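Local coordinates for protein ATP-dependent RNA helicase HrpB (Escherichia coli, PDB 6EUD) that hydrolyses ATP to ADP and phosphate as a bacterial DExH-box NTPase of the DEAH/RHA helicase group and binds single-stranded RNA, at residues Asp242-Pro247 and Gln266-Val271; Arg212-Ser217 and Ile287-Asp292; Glu296-Phe301 and Arg309-Arg314. All coordinates share one frame; numbering follows the deposited sequence.

All three contacts belong to one seven-stranded mixed sheet in the helicase C-terminal region, a P-loop-type domain, and lie away from the predicted ATP-binding loop. Contacts 1 and 2 are neighbours, with centres about 11 Å apart, and they touch where the guanidinium of Arg269 reaches the carbonyls of Glu214 and Gly216. Along the chain, 242-247 and 266-271 fall between the two halves of contact 2, and contact 3 follows, its centre about 31 Å from that of contact 1. Strand 287-302 serves contacts 2 and 3, whose centres are about 28 Å apart. Contacts 1 and 2 thus join neighbouring parallel strands of the domain, while contact 3 builds the antiparallel hairpin farther along the shared strand.

Contact 1 of 3, residues Asp242-Pro247 and Gln266-Val271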
loop_
_atom_site.group_PDB
_atom_site.type_symbol
_atom_site.label_atom_id
_atom_site.label_comp_id
_atom_site.label_asym_id
_atom_site.label_seq_id
_atom_site.Cartn_x
_atom_site.Cartn_y
_atom_site.Cartn_z
ATOM N N ASP A 242 5.778 40.226 25.639
ATOM C CA ASP A 242 6.070 39.196 26.627
ATOM C C ASP A 242 6.105 37.786 26.011
ATOM O O ASP A 242 6.502 36.822 26.668
ATOM C CB ASP A 242 5.043 39.249 27.764
ATOM C CG ASP A 242 3.633 39.024 27.282
ATOM O OD1 ASP A 242 3.363 39.294 26.095
ATOM O OD2 ASP A 242 2.792 38.576 28.089
ATOM N N VAL A 243 5.702 37.666 24.750
ATOM C CA VAL A 243 5.618 36.348 24.134
ATOM C C VAL A 243 6.900 35.987 23.402
ATOM O O VAL A 243 7.314 36.663 22.461
ATOM C CB VAL A 243 4.442 36.240 23.150
ATOM C CG1 VAL A 243 4.422 34.866 22.523
ATOM C CG2 VAL A 243 3.132 36.502 23.858
ATOM N N LEU A 244 7.512 34.904 23.856
ATOM C CA LEU A 244 8.721 34.353 23.272
ATOM C C LEU A 244 8.396 33.194 22.318
ATOM O O LEU A 244 7.819 32.181 22.720
ATOM C CB LEU A 244 9.651 33.893 24.392
ATOM C CG LEU A 244 10.992 33.266 24.055
ATOM C CD1 LEU A 244 11.808 34.253 23.259
ATOM C CD2 LEU A 244 11.688 32.914 25.352
ATOM N N LEU A 245 8.765 33.355 21.049
ATOM C CA LEU A 245 8.537 32.324 20.047
ATOM C C LEU A 245 9.667 31.314 19.983
ATOM O O LEU A 245 10.830 31.676 19.816
ATOM C CB LEU A 245 8.335 32.954 18.672
ATOM C CG LEU A 245 7.080 33.813 18.539
ATOM C CD1 LEU A 245 6.875 34.257 17.091
ATOM C CD2 LEU A 245 5.854 33.068 19.057
ATOM N N CYS A 246 9.305 30.038 20.078
ATOM C CA CYS A 246 10.275 28.949 20.142
ATOM C C CYS A 246 9.952 27.826 19.192
ATOM O O CYS A 246 9.230 26.907 19.561
ATOM C CB CYS A 246 10.342 28.373 21.556
ATOM S SG CYS A 246 10.541 29.606 22.831
ATOM N N PRO A 247 10.493 27.881 17.969
ATOM C CA PRO A 247 10.370 26.750 17.038
ATOM C C PRO A 247 11.037 25.502 17.596
ATOM O O PRO A 247 11.914 25.604 18.430
ATOM C CB PRO A 247 11.091 27.243 15.780
ATOM C CG PRO A 247 11.973 28.360 16.269
ATOM C CD PRO A 247 11.222 29.012 17.375
ATOM N N GLN A 266 11.159 34.060 33.658
ATOM C CA GLN A 266 10.236 34.772 34.538
ATOM C C GLN A 266 9.708 36.026 33.849
ATOM O O GLN A 266 10.460 36.753 33.194
ATOM C CB GLN A 266 10.911 35.126 35.871
ATOM C CG GLN A 266 10.002 35.871 36.877
ATOM C CD GLN A 266 8.804 35.030 37.374
ATOM O OE1 GLN A 266 8.840 33.793 37.353
ATOM N NE2 GLN A 266 7.742 35.709 37.825
ATOM N N GLY A 267 8.404 36.254 33.974
ATOM C CA GLY A 267 7.767 37.431 33.409
ATOM C C GLY A 267 7.257 37.235 31.993
ATOM O O GLY A 267 6.547 38.088 31.451
ATOM N N MET A 268 7.611 36.110 31.384
ATOM C CA MET A 268 7.231 35.880 30.002
ATOM C C MET A 268 6.539 34.530 29.784
ATOM O O MET A 268 6.530 33.667 30.654
ATOM C CB MET A 268 8.466 35.997 29.110
ATOM C CG MET A 268 9.095 37.399 29.126
ATOM S SD MET A 268 10.322 37.545 27.832
ATOM C CE MET A 268 11.343 36.123 28.199
ATOM N N ARG A 269 5.933 34.380 28.619
ATOM C CA ARG A 269 5.266 33.149 28.228
ATOM C C ARG A 269 5.828 32.727 26.885
ATOM O O ARG A 269 6.296 33.570 26.133
ATOM C CB ARG A 269 3.749 33.355 28.148
ATOM C CG ARG A 269 3.324 34.407 27.120
ATOM C CD ARG A 269 1.924 34.938 27.371
ATOM N NE ARG A 269 0.933 33.875 27.424
ATOM C CZ ARG A 269 -0.360 34.061 27.201
ATOM N NH1 ARG A 269 -0.804 35.273 26.901
ATOM N NH2 ARG A 269 -1.211 33.040 27.270
ATOM N N LYS A 270 5.781 31.439 26.570
ATOM C CA LYS A 270 6.312 30.968 25.293
ATOM C C LYS A 270 5.272 30.288 24.410
ATOM O O LYS A 270 4.344 29.636 24.891
ATOM C CB LYS A 270 7.487 30.008 25.531
ATOM C CG LYS A 270 7.076 28.707 26.185
ATOM C CD LYS A 270 8.250 27.755 26.418
ATOM C CE LYS A 270 7.724 26.465 27.033
ATOM N NZ LYS A 270 8.770 25.474 27.322
ATOM N N VAL A 271 5.439 30.461 23.104
ATOM C CA VAL A 271 4.735 29.665 22.123
ATOM C C VAL A 271 5.717 28.692 21.498
ATOM O O VAL A 271 6.673 29.102 20.853
ATOM C CB VAL A 271 4.101 30.523 21.024
ATOM C CG1 VAL A 271 3.452 29.623 19.957
ATOM C CG2 VAL A 271 3.088 31.495 21.628
HETATM O O HOH W 1 0.626 37.865 26.332
#
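Val243, Leu244 and Leu245 pair in parallel with Arg269, Lys270 and Val271, and four backbone hydrogen bonds define the register. The straightest runs from Leu244 N to Arg269 O (2.9 Å, N-H...O angle 178°); Leu244 O then accepts from Val271 N at 3.0 Å, and the ladder is completed by Arg269 N to Asp242 O and Cys246 N to Val271 O.

On the face carrying Val243, Leu245 and Val271, methyls do the touching. CG2 of Val271 meets CG1 of Val243 at 3.7 Å, while CD2 of Leu245 lies 3.7 Å from Val271 CB, these two side chains running alongside each other. Farther along this face, Val243 CG2 rests on the aliphatic part of Arg269, 3.9 Å from its CG. With CG of Arg269 placed between its backbone N and carbonyl carbon (chi1 61°) and a bend at chi3, the chain passes beside Asp242, the two side chains running in the same direction. Their charged planes are 62° apart and their ends do not meet; a water bridges them instead, donating to Asp242 OD2 at 2.9 Å and accepting from Arg269 NH1 at 3.0 Å in the guanidinium plane.

In the second shell, Arg269 is fixed by the carbonyls of Leu211, Glu214 and Gly216. Lys270, extended beyond CG, takes its ammonium to the carbonyls of Leu262, Ala260 and Glu285. The pairing closes a beta-alpha-beta unit: helix 256-261 connects the two strands and packs on Cys246, helix 225-236 covers Leu245, and strand 217-221 flanks strand 269-274 across from strand 243-248.

Contact 2 of 3, residues Arg212-Ser217 and Ile287-Asp292; sequences RQESGS and IRLVVD
Arg288 reaches from its strand to the carbonyl of Ser215, and its side chain can be followed atom by atom. From CB, the first torsion (chi1 78°) places CG between the backbone N and carbonyl carbon and leaves it 4.1 Å from Gly216 CA. CD passes 3.4 Å from Ser215 O; the bend at chi3 then brings NH1 back to the same oxygen in a hydrogen bond of 2.8 Å, the oxygen only 11° out of the guanidinium plane. NE turns to the carbonyl of Pro332. NH1 also donates to a water, 2.9 Å away, which in turn donates to Glu214 OE1 and accepts from Ser215 N, while OE2 of Glu214 forms a salt bridge with Arg189. With an alanine here, Ser215 O and this water are likely to lose their charged donor, and the carbonyl of Pro332 its bond from NE.

Beside it, Ser217 O accepts two backbone donors, Leu289 N at 3.1 Å in the carbonyl plane and Arg288 N tilted from that plane. Leu289 presses both methyls against Glu214 CB, each at 3.9 Å. The contact thus ties the loop 214-216, which leads from helix 199-213 into strand 217-221, to the start of strand 287-302, which lies between strands 217-221 and 333-337.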
loop_
_atom_site.group_PDB
_atom_site.type_symbol
_atom_site.label_atom_id
_atom_site.label_comp_id
_atom_site.label_asym_id
_atom_site.label_seq_id
_atom_site.Cartn_x
_atom_site.Cartn_y
_atom_site.Cartn_z
ATOM N N ARG A 212 -4.514 35.886 23.926
ATOM C CA ARG A 212 -5.171 37.079 24.430
ATOM C C ARG A 212 -6.211 36.735 25.486
ATOM O O ARG A 212 -6.406 37.480 26.424
ATOM C CB ARG A 212 -5.826 37.849 23.288
ATOM C CG ARG A 212 -6.329 39.249 23.675
ATOM C CD ARG A 212 -7.196 39.869 22.575
ATOM N NE ARG A 212 -8.471 39.166 22.432
ATOM C CZ ARG A 212 -9.537 39.378 23.203
ATOM N NH1 ARG A 212 -9.494 40.283 24.180
ATOM N NH2 ARG A 212 -10.655 38.688 23.003
ATOM N N GLN A 213 -6.888 35.608 25.324
ATOM C CA GLN A 213 -7.971 35.274 26.227
ATOM C C GLN A 213 -7.520 34.395 27.379
ATOM O O GLN A 213 -8.154 34.372 28.431
ATOM C CB GLN A 213 -9.105 34.581 25.470
ATOM C CG GLN A 213 -9.842 35.481 24.507
ATOM C CD GLN A 213 -11.103 34.830 23.979
ATOM O OE1 GLN A 213 -11.684 33.959 24.629
ATOM N NE2 GLN A 213 -11.529 35.240 22.789
ATOM N N GLU A 214 -6.432 33.667 27.184
ATOM C CA GLU A 214 -6.076 32.626 28.131
ATOM C C GLU A 214 -4.674 32.850 28.665
ATOM O O GLU A 214 -3.823 33.459 28.023
ATOM C CB GLU A 214 -6.184 31.223 27.509
ATOM C CG GLU A 214 -7.471 30.923 26.748
ATOM C CD GLU A 214 -8.703 30.941 27.618
ATOM O OE1 GLU A 214 -8.573 30.840 28.861
ATOM O OE2 GLU A 214 -9.808 31.047 27.046
ATOM N N SER A 215 -4.467 32.362 29.874
ATOM C CA SER A 215 -3.199 32.480 30.569
ATOM C C SER A 215 -2.320 31.264 30.282
ATOM O O SER A 215 -2.827 30.156 30.127
ATOM C CB SER A 215 -3.454 32.629 32.073
ATOM O OG SER A 215 -2.295 32.309 32.812
ATOM N N GLY A 216 -1.007 31.472 30.188
ATOM C CA GLY A 216 -0.071 30.356 30.133
ATOM C C GLY A 216 0.761 30.243 28.879
ATOM O O GLY A 216 0.599 31.024 27.943
ATOM N N SER A 217 1.674 29.280 28.870
ATOM C CA SER A 217 2.455 29.000 27.675
ATOM C C SER A 217 1.693 28.028 26.806
ATOM O O SER A 217 0.836 27.272 27.285
ATOM C CB SER A 217 3.839 28.448 28.012
ATOM O OG SER A 217 4.668 29.480 28.515
ATOM N N ILE A 287 3.583 24.072 29.854
ATOM C CA ILE A 287 2.482 24.214 28.900
ATOM C C ILE A 287 1.136 23.967 29.554
ATOM O O ILE A 287 0.979 22.971 30.255
ATOM C CB ILE A 287 2.657 23.239 27.698
ATOM C CG1 ILE A 287 4.017 23.468 27.028
ATOM C CG2 ILE A 287 1.526 23.413 26.690
ATOM C CD1 ILE A 287 4.164 24.856 26.336
ATOM N N ARG A 288 0.172 24.866 29.335
ATOM C CA ARG A 288 -1.233 24.595 29.710
ATOM C C ARG A 288 -2.217 24.955 28.572
ATOM O O ARG A 288 -3.413 24.749 28.694
ATOM C CB ARG A 288 -1.614 25.337 31.006
ATOM C CG ARG A 288 -1.897 26.799 30.836
ATOM C CD ARG A 288 -2.523 27.413 32.096
ATOM N NE ARG A 288 -3.887 26.935 32.339
ATOM C CZ ARG A 288 -4.996 27.604 32.021
ATOM N NH1 ARG A 288 -4.924 28.789 31.434
ATOM N NH2 ARG A 288 -6.184 27.086 32.296
ATOM N N LEU A 289 -1.695 25.476 27.463
ATOM C CA LEU A 289 -2.483 25.746 26.251
ATOM C C LEU A 289 -1.923 24.968 25.058
ATOM O O LEU A 289 -0.722 24.999 24.800
ATOM C CB LEU A 289 -2.478 27.238 25.918
ATOM C CG LEU A 289 -2.873 28.190 27.057
ATOM C CD1 LEU A 289 -2.761 29.632 26.602
ATOM C CD2 LEU A 289 -4.273 27.880 27.554
ATOM N N VAL A 290 -2.790 24.274 24.329
ATOM C CA VAL A 290 -2.401 23.661 23.078
ATOM C C VAL A 290 -3.232 24.226 21.901
ATOM O O VAL A 290 -4.445 24.474 22.004
ATOM C CB VAL A 290 -2.530 22.121 23.167
ATOM C CG1 VAL A 290 -2.608 21.473 21.791
ATOM C CG2 VAL A 290 -1.370 21.528 24.001
ATOM N N VAL A 291 -2.559 24.460 20.783
ATOM C CA VAL A 291 -3.265 24.731 19.551
ATOM C C VAL A 291 -2.854 23.664 18.566
ATOM O O VAL A 291 -1.683 23.504 18.246
ATOM C CB VAL A 291 -2.988 26.155 18.982
ATOM C CG1 VAL A 291 -3.703 26.334 17.640
ATOM C CG2 VAL A 291 -3.429 27.235 19.987
ATOM N N ASP A 292 -3.850 22.931 18.094
ATOM C CA ASP A 292 -3.657 21.769 17.251
ATOM C C ASP A 292 -4.264 22.009 15.857
ATOM O O ASP A 292 -5.507 22.108 15.701
ATOM C CB ASP A 292 -4.279 20.533 17.928
ATOM C CG ASP A 292 -4.314 19.318 17.014
ATOM O OD1 ASP A 292 -3.401 19.165 16.170
ATOM O OD2 ASP A 292 -5.262 18.515 17.140
HETATM O O HOH W 2 -6.890 30.817 30.778
#

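Contact 3 of 3, residues Glu296-Phe301 and Arg309-Arg314; sequences ERVARF and RLITQR
Val298 and Ile311 face each other in a beta hairpin whose arms are strands 287-302 and 307-314, antiparallel, the N-to-C directions of the two short segments 139° apart. Hydrogen-bonded pairs at Glu296-Gln313, Val298-Ile311 and Arg300-Arg309 each supply two backbone bonds, for example Val298 N to Ile311 O and Ile311 N to Val298 O, both 2.8 Å.

On the face bearing Val298, Arg300, Ile311 and Gln313, flat groups meet apolar ones. Ile311 has CG1 in the position between backbone N and carbonyl carbon (chi1 75°), which lifts CD1 over the centre of the Arg300 guanidinium, 3.4 Å above its plane. The same CG1 touches Val298 CG2 at 3.7 Å. That valine methyl also supports the amide of Gln313, whose side chain crosses Val298 at about a right angle, with NE2 3.5 Å from CG2. Gln313 also crosses Arg300 nearly at right angles, their amide and guanidinium planes steeply inclined. Arg300 and Arg309 lie side by side with their guanidinium planes almost perpendicular, and CD of Arg300 sits above the rim of the Arg309 group. Arg300 also has a long, weak ion pair with Glu352.

The opposite face carries Arg297, Ala299, Leu310 and Thr312. Arg297 crosses Leu310 at about a right angle, its CD 4.0 Å from CD1, while Leu310 CD2 reaches Ala299 CB. NH1 of Arg297 forms a salt bridge with Glu227, tying the hairpin to helix 225-236. The NE/NH2 edge of this guanidinium meets Thr312 OG1: NH2 donates at 3.1 Å, the oxygen standing 26° out of the guanidinium plane, and NE adds a weak bond at 3.3 Å.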
loop_
_atom_site.group_PDB
_atom_site.type_symbol
_atom_site.label_atom_id
_atom_site.label_comp_id
_atom_site.label_asym_id
_atom_site.label_seq_id
_atom_site.Cartn_x
_atom_site.Cartn_y
_atom_site.Cartn_z
ATOM N N GLU A 296 -1.465 16.233 9.820
ATOM C CA GLU A 296 -0.207 15.496 9.830
ATOM C C GLU A 296 0.419 15.485 8.441
ATOM O O GLU A 296 -0.273 15.630 7.427
ATOM C CB GLU A 296 -0.434 14.045 10.274
ATOM C CG GLU A 296 -0.023 13.704 11.698
ATOM C CD GLU A 296 -0.538 12.335 12.130
ATOM O OE1 GLU A 296 -1.167 11.649 11.292
ATOM O OE2 GLU A 296 -0.336 11.954 13.309
ATOM N N ARG A 297 1.728 15.261 8.393
ATOM C CA ARG A 297 2.389 14.970 7.132
ATOM C C ARG A 297 2.914 13.529 7.141
ATOM O O ARG A 297 3.816 13.205 7.918
ATOM C CB ARG A 297 3.517 15.968 6.886
ATOM C CG ARG A 297 4.311 15.730 5.629
ATOM C CD ARG A 297 4.921 17.042 5.136
ATOM N NE ARG A 297 3.881 18.001 4.747
ATOM C CZ ARG A 297 3.862 19.278 5.118
ATOM N NH1 ARG A 297 4.830 19.761 5.887
ATOM N NH2 ARG A 297 2.873 20.075 4.718
ATOM N N VAL A 298 2.353 12.669 6.291
ATOM C CA VAL A 298 2.779 11.264 6.249
ATOM C C VAL A 298 3.234 10.790 4.867
ATOM O O VAL A 298 2.781 11.290 3.832
ATOM C CB VAL A 298 1.650 10.295 6.738
ATOM C CG1 VAL A 298 1.403 10.469 8.222
ATOM C CG2 VAL A 298 0.362 10.507 5.951
ATOM N N ALA A 299 4.134 9.809 4.882
ATOM C CA ALA A 299 4.608 9.117 3.684
ATOM C C ALA A 299 3.534 8.198 3.141
ATOM O O ALA A 299 2.962 7.407 3.880
ATOM C CB ALA A 299 5.862 8.328 3.995
ATOM N N ARG A 300 3.242 8.310 1.853
ATOM C CA ARG A 300 2.244 7.453 1.245
ATOM C C ARG A 300 2.778 6.756 -0.015
ATOM O O ARG A 300 3.233 7.408 -0.970
ATOM C CB ARG A 300 0.983 8.251 0.915
ATOM C CG ARG A 300 0.009 7.497 0.042
ATOM C CD ARG A 300 -1.415 7.934 0.313
ATOM N NE ARG A 300 -1.815 7.650 1.688
ATOM C CZ ARG A 300 -3.003 7.959 2.196
ATOM N NH1 ARG A 300 -3.907 8.573 1.445
ATOM N NH2 ARG A 300 -3.282 7.662 3.458
ATOM N N PHE A 301 2.723 5.425 -0.002
ATOM C CA PHE A 301 3.108 4.641 -1.159
ATOM C C PHE A 301 1.974 4.617 -2.166
ATOM O O PHE A 301 0.827 4.358 -1.803
ATOM C CB PHE A 301 3.489 3.223 -0.749
ATOM C CG PHE A 301 3.759 2.310 -1.906
ATOM C CD1 PHE A 301 4.898 2.473 -2.686
ATOM C CD2 PHE A 301 2.887 1.285 -2.217
ATOM C CE1 PHE A 301 5.160 1.633 -3.756
ATOM C CE2 PHE A 301 3.148 0.442 -3.294
ATOM C CZ PHE A 301 4.293 0.617 -4.056
ATOM N N ARG A 309 5.204 9.361 -1.584
ATOM C CA ARG A 309 5.080 10.816 -1.444
ATOM C C ARG A 309 4.789 11.208 -0.004
ATOM O O ARG A 309 4.358 10.376 0.797
ATOM C CB ARG A 309 3.988 11.342 -2.373
ATOM C CG ARG A 309 2.762 10.462 -2.385
ATOM C CD ARG A 309 1.685 11.053 -3.250
ATOM N NE ARG A 309 0.563 10.139 -3.416
ATOM C CZ ARG A 309 -0.700 10.474 -3.179
ATOM N NH1 ARG A 309 -0.986 11.699 -2.765
ATOM N NH2 ARG A 309 -1.676 9.592 -3.354
ATOM N N LEU A 310 5.083 12.464 0.325
ATOM C CA LEU A 310 4.615 13.081 1.559
ATOM C C LEU A 310 3.273 13.734 1.303
ATOM O O LEU A 310 3.195 14.688 0.540
ATOM C CB LEU A 310 5.598 14.124 2.079
ATOM C CG LEU A 310 6.834 13.557 2.755
ATOM C CD1 LEU A 310 7.655 14.669 3.392
ATOM C CD2 LEU A 310 6.446 12.509 3.787
ATOM N N ILE A 311 2.215 13.205 1.913
ATOM C CA ILE A 311 0.921 13.882 1.895
ATOM C C ILE A 311 0.595 14.515 3.260
ATOM O O ILE A 311 1.190 14.189 4.296
ATOM C CB ILE A 311 -0.221 12.936 1.493
ATOM C CG1 ILE A 311 -0.576 11.986 2.637
ATOM C CG2 ILE A 311 0.145 12.170 0.244
ATOM C CD1 ILE A 311 -1.880 11.232 2.413
ATOM N N THR A 312 -0.331 15.458 3.232
ATOM C CA THR A 312 -0.840 16.052 4.444
ATOM C C THR A 312 -2.253 15.538 4.610
ATOM O O THR A 312 -3.008 15.454 3.636
ATOM C CB THR A 312 -0.803 17.590 4.392
ATOM O OG1 THR A 312 0.564 18.015 4.297
ATOM C CG2 THR A 312 -1.411 18.182 5.653
ATOM N N GLN A 313 -2.590 15.152 5.834
ATOM C CA GLN A 313 -3.914 14.612 6.118
ATOM C C GLN A 313 -4.377 14.922 7.541
ATOM O O GLN A 313 -3.571 15.302 8.402
ATOM C CB GLN A 313 -3.928 13.105 5.892
ATOM C CG GLN A 313 -3.002 12.347 6.818
ATOM C CD GLN A 313 -3.138 10.849 6.669
ATOM O OE1 GLN A 313 -3.650 10.357 5.661
ATOM N NE2 GLN A 313 -2.691 10.115 7.676
ATOM N N ARG A 314 -5.677 14.749 7.768
ATOM C CA ARG A 314 -6.272 14.936 9.090
ATOM C C ARG A 314 -5.702 13.956 10.068
ATOM O O ARG A 314 -5.484 12.786 9.754
ATOM C CB ARG A 314 -7.793 14.782 9.041
ATOM C CG ARG A 314 -8.477 16.009 8.508
ATOM C CD ARG A 314 -8.297 17.204 9.431
ATOM N NE ARG A 314 -8.673 18.436 8.755
ATOM C CZ ARG A 314 -9.925 18.846 8.596
ATOM N NH1 ARG A 314 -10.923 18.125 9.085
ATOM N NH2 ARG A 314 -10.177 19.983 7.954
#